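Side-chain contacts in putative DNA binding protein (PDB 3HTN), which is of unknown function but binds metal ions and, as a member of the plants and prokaryotes conserved family, may bind DNA: residues N7-K12 with Y18-N23; K30-F35 with F123-Y128; A34-K39 with V92-H97; G50-L55 with I98-S103. One frame throughout, in Å; residues are numbered along the deposited sequence. Where two conformers were deposited one is given.

Interaction 1. Residues N7-K12 with Y18-N23; sequences NMYSYK and YIVSIN
The side chains of Asn7 and Asn23 cross at about a right angle, their amide planes 59° apart; the ND2 atoms are 3.5 Å apart and, both being donors, not bonded. Met8, present as selenomethionine, takes a nearly straight bond on its O from Asn23 N (2.9 Å). Tyr9 sets CB against Val20 CG1 (3.9 Å), while chi1 of 50° carries its ring away from the partner strand. Ser10 exchanges two backbone bonds with Ser21, and its small OG donates to a water that gives protons to Ser21 O and Asn23 OD1 (2.7 Å). Replacing Asn23 with a leucine removes OD1 and would probably leave this water short of an acceptor. Tyr11 lies alongside Tyr18, CD2 to CD1 4.0 Å. Lys12 closes the ladder with two backbone bonds to Ile19. Ser10 and Ser21 pack on Phe147 of the second subunit. In this antiparallel hairpin, Tyr9, Tyr11 and Tyr18 meet Phe35 of helix 28-39 edge-to-face, and strand 17-22 continues the sheet to strand 120-127.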
loop_
_atom_site.group_PDB
_atom_site.type_symbol
_atom_site.label_atom_id
_atom_site.label_comp_id
_atom_site.label_asym_id
_atom_site.label_seq_id
_atom_site.Cartn_x
_atom_site.Cartn_y
_atom_site.Cartn_z
ATOM N N ASN A 7 -11.625 -2.747 -25.783
ATOM C CA ASN A 7 -12.032 -3.002 -24.370
ATOM C C ASN A 7 -10.801 -3.391 -23.555
ATOM O O ASN A 7 -10.076 -4.320 -23.933
ATOM C CB ASN A 7 -13.087 -4.101 -24.279
ATOM C CG ASN A 7 -13.769 -4.149 -22.906
ATOM O OD1 ASN A 7 -14.276 -3.133 -22.419
ATOM N ND2 ASN A 7 -13.798 -5.335 -22.288
HETATM N N MSE A 8 -10.556 -2.678 -22.456
HETATM C CA MSE A 8 -9.385 -2.932 -21.616
HETATM C C MSE A 8 -9.687 -3.337 -20.172
HETATM O O MSE A 8 -8.781 -3.763 -19.463
HETATM C CB MSE A 8 -8.482 -1.699 -21.642
HETATM C CG MSE A 8 -7.727 -1.560 -22.947
HETATM SE SE MSE A 8 -6.491 -0.098 -22.883
HETATM C CE MSE A 8 -7.786 1.362 -23.023
ATOM N N TYR A 9 -10.940 -3.235 -19.735
ATOM C CA TYR A 9 -11.269 -3.524 -18.347
ATOM C C TYR A 9 -12.760 -3.698 -18.158
ATOM O O TYR A 9 -13.562 -3.323 -19.030
ATOM C CB TYR A 9 -10.806 -2.352 -17.446
ATOM C CG TYR A 9 -11.272 -1.013 -17.944
ATOM C CD1 TYR A 9 -12.594 -0.586 -17.764
ATOM C CD2 TYR A 9 -10.408 -0.185 -18.660
ATOM C CE1 TYR A 9 -13.029 0.619 -18.291
ATOM C CE2 TYR A 9 -10.836 1.027 -19.179
ATOM C CZ TYR A 9 -12.137 1.426 -18.978
ATOM O OH TYR A 9 -12.546 2.632 -19.505
ATOM N N SER A 10 -13.121 -4.291 -17.022
ATOM C CA SER A 10 -14.498 -4.346 -16.536
ATOM C C SER A 10 -14.439 -3.765 -15.127
ATOM O O SER A 10 -13.398 -3.840 -14.459
ATOM C CB SER A 10 -15.053 -5.768 -16.542
ATOM O OG SER A 10 -14.314 -6.631 -15.700
ATOM N N TYR A 11 -15.547 -3.202 -14.662
ATOM C CA TYR A 11 -15.569 -2.523 -13.380
ATOM C C TYR A 11 -16.908 -2.622 -12.662
ATOM O O TYR A 11 -17.917 -2.971 -13.266
ATOM C CB TYR A 11 -15.189 -1.053 -13.555
ATOM C CG TYR A 11 -16.216 -0.291 -14.324
ATOM C CD1 TYR A 11 -16.165 -0.244 -15.708
ATOM C CD2 TYR A 11 -17.238 0.385 -13.673
ATOM C CE1 TYR A 11 -17.110 0.435 -16.431
ATOM C CE2 TYR A 11 -18.201 1.072 -14.392
ATOM C CZ TYR A 11 -18.123 1.088 -15.774
ATOM O OH TYR A 11 -19.054 1.775 -16.504
ATOM N N LYS A 12 -16.880 -2.306 -11.368
ATOM C CA LYS A 12 -18.072 -2.194 -10.550
ATOM C C LYS A 12 -17.987 -0.930 -9.713
ATOM O O LYS A 12 -17.034 -0.735 -8.987
ATOM C CB LYS A 12 -18.227 -3.411 -9.635
ATOM C CG LYS A 12 -19.471 -3.401 -8.772
ATOM C CD LYS A 12 -19.517 -4.669 -7.938
ATOM C CE LYS A 12 -20.748 -4.693 -7.061
ATOM N NZ LYS A 12 -22.004 -4.652 -7.869
ATOM N N TYR A 18 -14.452 2.538 -7.434
ATOM C CA TYR A 18 -14.669 1.592 -8.494
ATOM C C TYR A 18 -13.702 0.444 -8.302
ATOM O O TYR A 18 -12.539 0.659 -8.030
ATOM C CB TYR A 18 -14.407 2.198 -9.860
ATOM C CG TYR A 18 -15.269 3.367 -10.235
ATOM C CD1 TYR A 18 -16.447 3.173 -10.921
ATOM C CD2 TYR A 18 -14.872 4.679 -9.960
ATOM C CE1 TYR A 18 -17.232 4.255 -11.298
ATOM C CE2 TYR A 18 -15.643 5.750 -10.336
ATOM C CZ TYR A 18 -16.816 5.533 -11.003
ATOM O OH TYR A 18 -17.599 6.610 -11.364
ATOM N N ILE A 19 -14.201 -0.769 -8.446
ATOM C CA ILE A 19 -13.358 -1.943 -8.466
ATOM C C ILE A 19 -13.115 -2.195 -9.939
ATOM O O ILE A 19 -14.070 -2.446 -10.682
ATOM C CB ILE A 19 -14.031 -3.172 -7.806
ATOM C CG1 ILE A 19 -14.505 -2.826 -6.390
ATOM C CG2 ILE A 19 -13.107 -4.349 -7.803
ATOM C CD1 ILE A 19 -13.549 -2.035 -5.546
ATOM N N VAL A 20 -11.850 -2.133 -10.349
ATOM C CA VAL A 20 -11.489 -2.276 -11.751
ATOM C C VAL A 20 -10.708 -3.557 -11.953
ATOM O O VAL A 20 -9.708 -3.783 -11.276
ATOM C CB VAL A 20 -10.681 -1.081 -12.232
ATOM C CG1 VAL A 20 -10.331 -1.206 -13.711
ATOM C CG2 VAL A 20 -11.462 0.196 -11.941
ATOM N N SER A 21 -11.209 -4.395 -12.860
ATOM C CA SER A 21 -10.568 -5.626 -13.262
ATOM C C SER A 21 -10.033 -5.444 -14.666
ATOM O O SER A 21 -10.792 -5.388 -15.623
ATOM C CB SER A 21 -11.548 -6.783 -13.166
ATOM O OG SER A 21 -10.903 -7.980 -13.506
ATOM N N ILE A 22 -8.721 -5.322 -14.783
ATOM C CA ILE A 22 -8.112 -5.055 -16.075
ATOM C C ILE A 22 -8.067 -6.364 -16.863
ATOM O O ILE A 22 -7.918 -7.452 -16.282
ATOM C CB ILE A 22 -6.710 -4.408 -15.881
ATOM C CG1 ILE A 22 -6.857 -3.056 -15.145
ATOM C CG2 ILE A 22 -6.024 -4.240 -17.223
ATOM C CD1 ILE A 22 -5.624 -2.255 -15.007
ATOM N N ASN A 23 -8.266 -6.272 -18.187
ATOM C CA ASN A 23 -8.231 -7.438 -19.054
ATOM C C ASN A 23 -6.838 -8.029 -19.075
ATOM O O ASN A 23 -5.843 -7.310 -18.979
ATOM C CB ASN A 23 -8.632 -7.088 -20.503
ATOM C CG ASN A 23 -10.087 -6.700 -20.646
ATOM O OD1 ASN A 23 -10.855 -6.760 -19.702
ATOM N ND2 ASN A 23 -10.457 -6.250 -21.848
HETATM O O HOH W 1 -11.718 -7.402 -17.274
#

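Interaction 2. Residues K30-F35 with F123-Y128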
loop_
_atom_site.group_PDB
_atom_site.type_symbol
_atom_site.label_atom_id
_atom_site.label_comp_id
_atom_site.label_asym_id
_atom_site.label_seq_id
_atom_site.Cartn_x
_atom_site.Cartn_y
_atom_site.Cartn_z
ATOM N N LYS A 30 -1.955 2.305 -19.279
ATOM C CA LYS A 30 -2.838 2.744 -20.349
ATOM C C LYS A 30 -4.303 2.491 -19.965
ATOM O O LYS A 30 -5.158 3.349 -20.148
ATOM C CB LYS A 30 -2.507 1.984 -21.635
ATOM C CG LYS A 30 -3.286 2.407 -22.899
ATOM C CD LYS A 30 -2.977 1.485 -24.063
ATOM C CE LYS A 30 -3.916 1.743 -25.249
ATOM N NZ LYS A 30 -3.677 0.779 -26.380
ATOM N N ALA A 31 -4.581 1.301 -19.450
ATOM C CA ALA A 31 -5.936 0.944 -19.065
ATOM C C ALA A 31 -6.459 1.821 -17.937
ATOM O O ALA A 31 -7.594 2.296 -17.975
ATOM C CB ALA A 31 -6.031 -0.538 -18.690
ATOM N N LEU A 32 -5.645 2.030 -16.918
ATOM C CA LEU A 32 -6.081 2.888 -15.803
ATOM C C LEU A 32 -6.313 4.312 -16.250
ATOM O O LEU A 32 -7.272 4.957 -15.794
ATOM C CB LEU A 32 -5.101 2.828 -14.638
ATOM C CG LEU A 32 -5.053 1.495 -13.897
ATOM C CD1 LEU A 32 -3.807 1.397 -13.019
ATOM C CD2 LEU A 32 -6.306 1.233 -13.028
ATOM N N ASN A 33 -5.448 4.825 -17.122
ATOM C CA ASN A 33 -5.646 6.164 -17.683
ATOM C C ASN A 33 -6.989 6.236 -18.382
ATOM O O ASN A 33 -7.801 7.123 -18.103
ATOM C CB ASN A 33 -4.523 6.541 -18.669
ATOM C CG ASN A 33 -3.298 7.106 -17.979
ATOM O OD1 ASN A 33 -3.296 8.253 -17.538
ATOM N ND2 ASN A 33 -2.245 6.316 -17.909
ATOM N N ALA A 34 -7.239 5.252 -19.241
ATOM C CA ALA A 34 -8.475 5.190 -20.025
ATOM C C ALA A 34 -9.718 5.111 -19.126
ATOM O O ALA A 34 -10.740 5.761 -19.408
ATOM C CB ALA A 34 -8.424 3.999 -20.968
ATOM N N PHE A 35 -9.616 4.343 -18.041
ATOM C CA PHE A 35 -10.694 4.250 -17.086
ATOM C C PHE A 35 -11.030 5.596 -16.453
ATOM O O PHE A 35 -12.174 5.994 -16.403
ATOM C CB PHE A 35 -10.340 3.263 -15.979
ATOM C CG PHE A 35 -11.425 3.134 -14.994
ATOM C CD1 PHE A 35 -12.524 2.390 -15.306
ATOM C CD2 PHE A 35 -11.395 3.832 -13.793
ATOM C CE1 PHE A 35 -13.583 2.308 -14.438
ATOM C CE2 PHE A 35 -12.451 3.771 -12.942
ATOM C CZ PHE A 35 -13.537 2.991 -13.252
ATOM N N PHE A 123 -7.874 -3.683 -9.065
ATOM C CA PHE A 123 -7.539 -2.351 -8.593
ATOM C C PHE A 123 -8.740 -1.640 -8.033
ATOM O O PHE A 123 -9.860 -1.879 -8.487
ATOM C CB PHE A 123 -6.909 -1.534 -9.733
ATOM C CG PHE A 123 -5.696 -2.192 -10.279
ATOM C CD1 PHE A 123 -4.490 -2.065 -9.614
ATOM C CD2 PHE A 123 -5.758 -3.010 -11.380
ATOM C CE1 PHE A 123 -3.375 -2.725 -10.055
ATOM C CE2 PHE A 123 -4.637 -3.660 -11.831
ATOM C CZ PHE A 123 -3.451 -3.539 -11.163
ATOM N N VAL A 124 -8.517 -0.846 -6.997
ATOM C CA VAL A 124 -9.556 -0.016 -6.410
ATOM C C VAL A 124 -9.217 1.428 -6.784
ATOM O O VAL A 124 -8.105 1.910 -6.486
ATOM C CB VAL A 124 -9.647 -0.171 -4.889
ATOM C CG1 VAL A 124 -10.766 0.724 -4.329
ATOM C CG2 VAL A 124 -9.911 -1.647 -4.518
ATOM N N VAL A 125 -10.148 2.094 -7.454
ATOM C CA VAL A 125 -9.974 3.498 -7.880
ATOM C C VAL A 125 -10.968 4.326 -7.094
ATOM O O VAL A 125 -12.173 4.078 -7.213
ATOM C CB VAL A 125 -10.216 3.687 -9.360
ATOM C CG1 VAL A 125 -10.071 5.184 -9.763
ATOM C CG2 VAL A 125 -9.287 2.820 -10.174
ATOM N N GLU A 126 -10.482 5.231 -6.253
ATOM C CA GLU A 126 -11.344 6.136 -5.514
ATOM C C GLU A 126 -11.407 7.451 -6.261
ATOM O O GLU A 126 -10.382 7.978 -6.670
ATOM C CB GLU A 126 -10.843 6.404 -4.110
ATOM C CG GLU A 126 -11.818 7.271 -3.312
ATOM C CD GLU A 126 -11.429 7.464 -1.864
ATOM O OE1 GLU A 126 -10.478 6.796 -1.397
ATOM O OE2 GLU A 126 -12.079 8.299 -1.197
ATOM N N ASP A 127 -12.615 7.973 -6.384
ATOM C CA ASP A 127 -12.889 9.243 -7.042
ATOM C C ASP A 127 -13.148 10.294 -5.960
ATOM O O ASP A 127 -14.084 10.162 -5.177
ATOM C CB ASP A 127 -14.110 9.071 -7.926
ATOM C CG ASP A 127 -14.480 10.313 -8.681
ATOM O OD1 ASP A 127 -13.797 11.347 -8.626
ATOM O OD2 ASP A 127 -15.541 10.244 -9.350
ATOM N N TYR A 128 -12.278 11.304 -5.891
ATOM C CA TYR A 128 -12.442 12.391 -4.936
ATOM C C TYR A 128 -13.465 13.436 -5.359
ATOM O O TYR A 128 -13.853 14.236 -4.530
ATOM C CB TYR A 128 -11.127 13.108 -4.671
ATOM C CG TYR A 128 -10.015 12.267 -4.086
ATOM C CD1 TYR A 128 -10.260 11.142 -3.310
ATOM C CD2 TYR A 128 -8.689 12.659 -4.243
ATOM C CE1 TYR A 128 -9.216 10.404 -2.765
ATOM C CE2 TYR A 128 -7.661 11.939 -3.702
ATOM C CZ TYR A 128 -7.927 10.820 -2.969
ATOM O OH TYR A 128 -6.895 10.111 -2.431
#
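Leu32 and Phe35, one helical turn apart, point toward the strand, and Phe123 and Val125 point toward the helix from the same side of their strand. The contacts between the two segments are wholly apolar. Among the aliphatic ones, Leu32 CD2 sits against Phe123 CB (4.3 Å) and Val125 CG2 (4.4 Å), so a single methyl bridges two successive inward positions of the strand. The aromatic contribution comes from Phe35: with CG anti to the backbone N (chi1 -179°) its ring extends off the helix and brings CE2, at the ring edge, to Val125 CG1 (4.2 Å). Branched valine and leucine suit this layer because they fill it without any polar group to satisfy. The backbone bonds serve other ends, Val125 pairing with Tyr18 in the sheet. On the strand's other side Glu126 forms a salt bridge with Lys17 of the third subunit. The arrangement is a helix laid over an antiparallel sheet within the PCC domain.

Interaction 3. Residues A34-K39 with V92-H97; sequences AFCKEK and VYLHLH
Val92 straddles the helix surface with its two methyls: both lie near Cys36 CB, and CG2 also meets Lys37. CG1, held anti to the backbone N (chi1 167°), comes to 3.9 Å from Cys36 CB. The other branch, CG2, lies against the backbone of the helix itself, 3.8 Å from Lys37 N. Cys36 points toward the strand, and its SG, anti to the carbonyl carbon (chi1 -66°), swings back toward the N-terminal end of the helix to meet Leu94 CD2 at 4.2 Å. A small, apolar cysteine therefore fits where the helix comes close to the strand, while the longer leucine spans the gap further along. Of its side chain, Lys37 brings CB near, 4.3 Å from Val92 CG2; the rest of the extended chain leads its ammonium away, as suits an exposed position at the border. On the opposite face of strand 91-101, His95 and His97 bind nickel through NE2, and His95 ND1 is hydrogen-bonded to Glu122 of the third subunit. The axes of segments 34-39 and 92-97 are 142° apart. From the same helix Leu32 also packs on Leu94 and Leu96, and Cys36 touches Ile85 of the adjoining strand 76-88.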
loop_
_atom_site.group_PDB
_atom_site.type_symbol
_atom_site.label_atom_id
_atom_site.label_comp_id
_atom_site.label_asym_id
_atom_site.label_seq_id
_atom_site.Cartn_x
_atom_site.Cartn_y
_atom_site.Cartn_z
ATOM N N ALA A 34 -7.239 5.252 -19.241
ATOM C CA ALA A 34 -8.475 5.190 -20.025
ATOM C C ALA A 34 -9.718 5.111 -19.126
ATOM O O ALA A 34 -10.740 5.761 -19.408
ATOM C CB ALA A 34 -8.424 3.999 -20.968
ATOM N N PHE A 35 -9.616 4.343 -18.041
ATOM C CA PHE A 35 -10.694 4.250 -17.086
ATOM C C PHE A 35 -11.030 5.596 -16.453
ATOM O O PHE A 35 -12.174 5.994 -16.403
ATOM C CB PHE A 35 -10.340 3.263 -15.979
ATOM C CG PHE A 35 -11.425 3.134 -14.994
ATOM C CD1 PHE A 35 -12.524 2.390 -15.306
ATOM C CD2 PHE A 35 -11.395 3.832 -13.793
ATOM C CE1 PHE A 35 -13.583 2.308 -14.438
ATOM C CE2 PHE A 35 -12.451 3.771 -12.942
ATOM C CZ PHE A 35 -13.537 2.991 -13.252
ATOM N N CYS A 36 -10.010 6.272 -15.946
ATOM C CA CYS A 36 -10.190 7.560 -15.308
ATOM C C CYS A 36 -10.746 8.581 -16.287
ATOM O O CYS A 36 -11.585 9.406 -15.923
ATOM C CB CYS A 36 -8.875 8.070 -14.719
ATOM S SG CYS A 36 -8.256 7.083 -13.351
ATOM N N LYS A 37 -10.261 8.530 -17.520
ATOM C CA LYS A 37 -10.769 9.419 -18.554
ATOM C C LYS A 37 -12.251 9.126 -18.810
ATOM O O LYS A 37 -13.080 10.043 -18.831
ATOM C CB LYS A 37 -9.955 9.267 -19.837
ATOM C CG LYS A 37 -10.432 10.179 -20.966
ATOM C CD LYS A 37 -9.506 10.161 -22.167
ATOM C CE LYS A 37 -10.135 10.942 -23.332
ATOM N NZ LYS A 37 -9.215 11.011 -24.501
ATOM N N GLU A 38 -12.591 7.850 -18.995
ATOM C CA GLU A 38 -13.981 7.452 -19.242
ATOM C C GLU A 38 -14.917 7.941 -18.135
ATOM O O GLU A 38 -16.034 8.405 -18.414
ATOM C CB GLU A 38 -14.113 5.923 -19.349
ATOM C CG GLU A 38 -15.563 5.465 -19.572
ATOM C CD GLU A 38 -15.810 3.943 -19.523
ATOM O OE1 GLU A 38 -14.862 3.142 -19.381
ATOM O OE2 GLU A 38 -17.006 3.558 -19.652
ATOM N N LYS A 39 -14.472 7.826 -16.890
ATOM C CA LYS A 39 -15.291 8.181 -15.735
ATOM C C LYS A 39 -15.135 9.631 -15.297
ATOM O O LYS A 39 -15.804 10.055 -14.357
ATOM C CB LYS A 39 -15.030 7.219 -14.571
ATOM C CG LYS A 39 -15.383 5.764 -14.886
ATOM C CD LYS A 39 -16.875 5.624 -15.204
ATOM C CE LYS A 39 -17.316 4.228 -15.439
ATOM N NZ LYS A 39 -18.785 4.212 -15.767
ATOM N N VAL A 92 -5.934 13.443 -17.868
ATOM C CA VAL A 92 -5.719 12.683 -16.645
ATOM C C VAL A 92 -4.210 12.587 -16.427
ATOM O O VAL A 92 -3.454 12.357 -17.374
ATOM C CB VAL A 92 -6.346 11.256 -16.739
ATOM C CG1 VAL A 92 -5.847 10.345 -15.601
ATOM C CG2 VAL A 92 -7.867 11.335 -16.746
ATOM N N TYR A 93 -3.768 12.731 -15.170
ATOM C CA TYR A 93 -2.373 12.548 -14.803
ATOM C C TYR A 93 -2.328 11.493 -13.707
ATOM O O TYR A 93 -2.919 11.680 -12.651
ATOM C CB TYR A 93 -1.764 13.850 -14.300
ATOM C CG TYR A 93 -0.276 13.722 -14.120
ATOM C CD1 TYR A 93 0.278 13.327 -12.917
ATOM C CD2 TYR A 93 0.582 13.994 -15.161
ATOM C CE1 TYR A 93 1.639 13.220 -12.747
ATOM C CE2 TYR A 93 1.971 13.881 -15.003
ATOM C CZ TYR A 93 2.489 13.492 -13.790
ATOM O OH TYR A 93 3.851 13.369 -13.620
ATOM N N LEU A 94 -1.681 10.367 -13.997
ATOM C CA LEU A 94 -1.498 9.313 -13.026
ATOM C C LEU A 94 -0.063 9.318 -12.529
ATOM O O LEU A 94 0.855 9.452 -13.309
ATOM C CB LEU A 94 -1.775 7.952 -13.641
ATOM C CG LEU A 94 -3.175 7.729 -14.162
ATOM C CD1 LEU A 94 -3.330 6.264 -14.588
ATOM C CD2 LEU A 94 -4.172 8.107 -13.112
ATOM N N HIS A 95 0.125 9.186 -11.215
ATOM C CA HIS A 95 1.424 9.011 -10.609
ATOM C C HIS A 95 1.344 7.718 -9.817
ATOM O O HIS A 95 0.675 7.674 -8.805
ATOM C CB HIS A 95 1.768 10.210 -9.731
ATOM C CG HIS A 95 3.155 10.191 -9.191
ATOM N ND1 HIS A 95 3.523 10.930 -8.092
ATOM C CD2 HIS A 95 4.250 9.470 -9.550
ATOM C CE1 HIS A 95 4.800 10.694 -7.821
ATOM N NE2 HIS A 95 5.270 9.829 -8.706
ATOM N N LEU A 96 1.997 6.686 -10.338
ATOM C CA LEU A 96 1.882 5.335 -9.827
ATOM C C LEU A 96 3.246 4.784 -9.520
ATOM O O LEU A 96 4.156 4.883 -10.332
ATOM C CB LEU A 96 1.219 4.433 -10.889
ATOM C CG LEU A 96 -0.121 4.894 -11.469
ATOM C CD1 LEU A 96 -0.620 3.905 -12.529
ATOM C CD2 LEU A 96 -1.146 5.107 -10.344
ATOM N N HIS A 97 3.393 4.221 -8.330
ATOM C CA HIS A 97 4.551 3.454 -7.964
ATOM C C HIS A 97 4.139 2.000 -7.737
ATOM O O HIS A 97 2.952 1.679 -7.628
ATOM C CB HIS A 97 5.205 4.035 -6.709
ATOM C CG HIS A 97 5.930 5.326 -6.926
ATOM N ND1 HIS A 97 6.852 5.809 -6.025
ATOM C CD2 HIS A 97 5.909 6.208 -7.954
ATOM C CE1 HIS A 97 7.341 6.954 -6.486
ATOM N NE2 HIS A 97 6.833 7.181 -7.684
#

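Interaction 4. Residues G50-L55 with I98-S103. With SO4 (sulfate ion), chain E.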
loop_
_atom_site.group_PDB
_atom_site.type_symbol
_atom_site.label_atom_id
_atom_site.label_comp_id
_atom_site.label_asym_id
_atom_site.label_seq_id
_atom_site.Cartn_x
_atom_site.Cartn_y
_atom_site.Cartn_z
ATOM N N GLY A 50 -2.039 -7.873 -8.647
ATOM C CA GLY A 50 -2.211 -8.615 -9.865
ATOM C C GLY A 50 -0.888 -9.265 -10.239
ATOM O O GLY A 50 0.022 -9.336 -9.414
ATOM N N ALA A 51 -0.823 -9.771 -11.459
ATOM C CA ALA A 51 0.367 -10.422 -11.994
ATOM C C ALA A 51 0.612 -9.921 -13.400
ATOM O O ALA A 51 -0.326 -9.551 -14.137
ATOM C CB ALA A 51 0.222 -11.937 -11.959
ATOM N N ILE A 52 1.899 -9.857 -13.739
ATOM C CA ILE A 52 2.372 -9.237 -14.968
ATOM C C ILE A 52 3.499 -10.045 -15.598
ATOM O O ILE A 52 4.160 -10.842 -14.948
ATOM C CB ILE A 52 2.865 -7.794 -14.738
ATOM C CG1 ILE A 52 4.028 -7.756 -13.751
ATOM C CG2 ILE A 52 1.724 -6.905 -14.241
ATOM C CD1 ILE A 52 4.624 -6.395 -13.536
ATOM N N GLY A 53 3.667 -9.840 -16.897
ATOM C CA GLY A 53 4.740 -10.448 -17.687
ATOM C C GLY A 53 5.783 -9.501 -18.229
ATOM O O GLY A 53 6.773 -9.945 -18.848
ATOM N N GLU A 54 5.591 -8.205 -17.976
ATOM C CA GLU A 54 6.534 -7.179 -18.398
ATOM C C GLU A 54 6.305 -5.960 -17.515
ATOM O O GLU A 54 5.169 -5.654 -17.168
ATOM C CB GLU A 54 6.361 -6.846 -19.882
ATOM C CG GLU A 54 7.488 -6.002 -20.451
ATOM C CD GLU A 54 7.589 -6.094 -21.961
ATOM O OE1 GLU A 54 7.525 -7.229 -22.505
ATOM O OE2 GLU A 54 7.750 -5.030 -22.602
ATOM N N LEU A 55 7.389 -5.287 -17.138
ATOM C CA LEU A 55 7.345 -4.121 -16.269
ATOM C C LEU A 55 8.363 -3.113 -16.700
ATOM O O LEU A 55 9.493 -3.497 -16.975
ATOM C CB LEU A 55 7.737 -4.541 -14.854
ATOM C CG LEU A 55 7.819 -3.460 -13.778
ATOM C CD1 LEU A 55 6.451 -2.812 -13.505
ATOM C CD2 LEU A 55 8.432 -4.010 -12.506
ATOM N N ILE A 98 5.107 1.104 -7.680
ATOM C CA ILE A 98 4.792 -0.296 -7.634
ATOM C C ILE A 98 5.891 -1.057 -6.937
ATOM O O ILE A 98 7.054 -0.644 -6.956
ATOM C CB ILE A 98 4.581 -0.822 -9.084
ATOM C CG1 ILE A 98 3.827 -2.152 -9.167
ATOM C CG2 ILE A 98 5.934 -0.899 -9.887
ATOM C CD1 ILE A 98 3.474 -2.570 -10.585
ATOM N N THR A 99 5.493 -2.198 -6.360
ATOM C CA THR A 99 6.343 -3.170 -5.759
ATOM C C THR A 99 5.948 -4.490 -6.366
ATOM O O THR A 99 4.739 -4.828 -6.404
ATOM C CB THR A 99 6.200 -3.238 -4.243
ATOM O OG1 THR A 99 6.240 -1.907 -3.703
ATOM C CG2 THR A 99 7.272 -4.137 -3.639
ATOM N N VAL A 100 6.932 -5.205 -6.878
ATOM C CA VAL A 100 6.714 -6.503 -7.481
ATOM C C VAL A 100 7.619 -7.576 -6.878
ATOM O O VAL A 100 8.680 -7.270 -6.363
ATOM C CB VAL A 100 6.902 -6.481 -9.016
ATOM C CG1 VAL A 100 5.958 -5.441 -9.652
ATOM C CG2 VAL A 100 8.372 -6.236 -9.385
ATOM N N GLY A 101 7.149 -8.826 -6.925
ATOM C CA GLY A 101 7.921 -10.015 -6.592
ATOM C C GLY A 101 8.308 -10.778 -7.820
ATOM O O GLY A 101 7.496 -10.988 -8.728
ATOM N N ARG A 102 9.551 -11.225 -7.837
ATOM C CA ARG A 102 10.066 -12.070 -8.919
ATOM C C ARG A 102 9.868 -13.524 -8.548
ATOM O O ARG A 102 9.368 -13.838 -7.466
ATOM C CB ARG A 102 11.538 -11.753 -9.181
ATOM C CG ARG A 102 11.778 -10.269 -9.365
ATOM C CD ARG A 102 13.279 -9.966 -9.563
ATOM N NE ARG A 102 13.687 -10.029 -10.970
ATOM C CZ ARG A 102 14.799 -9.498 -11.460
ATOM N NH1 ARG A 102 15.694 -8.957 -10.676
ATOM N NH2 ARG A 102 15.030 -9.533 -12.743
ATOM N N SER A 103 10.254 -14.431 -9.441
ATOM C CA SER A 103 10.044 -15.858 -9.204
ATOM C C SER A 103 10.858 -16.394 -8.030
ATOM O O SER A 103 10.544 -17.457 -7.511
ATOM C CB SER A 103 10.351 -16.675 -10.458
ATOM O OG SER A 103 11.711 -16.591 -10.763
HETATM S S SO4 E . 18.262 -7.749 -13.459
HETATM O O1 SO4 E . 17.221 -8.194 -14.338
HETATM O O2 SO4 E . 19.139 -8.825 -12.966
HETATM O O3 SO4 E . 17.681 -7.056 -12.293
HETATM O O4 SO4 E . 19.108 -6.790 -14.221
#
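Arg102 NH2 has two partners: it donates to O1 of a sulfate (3.0 Å, 163° at the hydrogen) and forms a salt bridge with Glu74. NH1 gives the sulfate a second bond, to O3 at 3.2 Å, so the anion meets the edge of the guanidinium, with its sulfur in the plane of the group. A bend at chi3 (89°) directs the planar head to it. Lys70 also bonds this sulfate, which probably came from the crystallisation liquor. An alanine here removes both donors and would probably leave Glu74 without its partner and the sulfate with a weaker hold. Across the two segments the contact is apolar. Leu55 and Val100 reach toward each other tip to tip, CD2 to CG2 3.8 Å, while Leu55 and Ile98 slide past one another in opposite directions, CD1 to CG2 4.1 Å. Ile52 adds CD1 against Val100 CG1 (4.2 Å). Branched side chains suit these buried positions, and the chain turns a corner at Gly53, which brings Ile52 and Leu55 both to face strand 91-101. Thr99, pointing away, packs on Thr99 of both other subunits. Strands 44-52 and 54-60 stand on either side of strand 91-101, each with one strand between, so the contact spans the inside of a strongly curled antiparallel sheet of the PCC domain.

How the interactions relate
The contacts between the segments of interactions 2 and 4 are buried and apolar, whereas interactions 1 and 3 are only partly buried. Interactions 2 and 3 both use helix 28-39, through Leu32 and Phe35 in one and Cys36 and Lys37 in the other, and join it to strands 120-127 and 91-101 of one sheet. Interaction 1 differs in chemistry: neighbouring strands join through backbone hydrogen bonds, with a water at one end, and its tyrosines also hold the helix through hydroxyl bonds to Glu38 and Lys39. Interactions 3 and 4, their centres about 20 Å apart, use successive parts of strand 91-101, the helix covering the first part and the sheet's own corner the second. Arg102 and its sulfate lie beyond the apolar part of interaction 4.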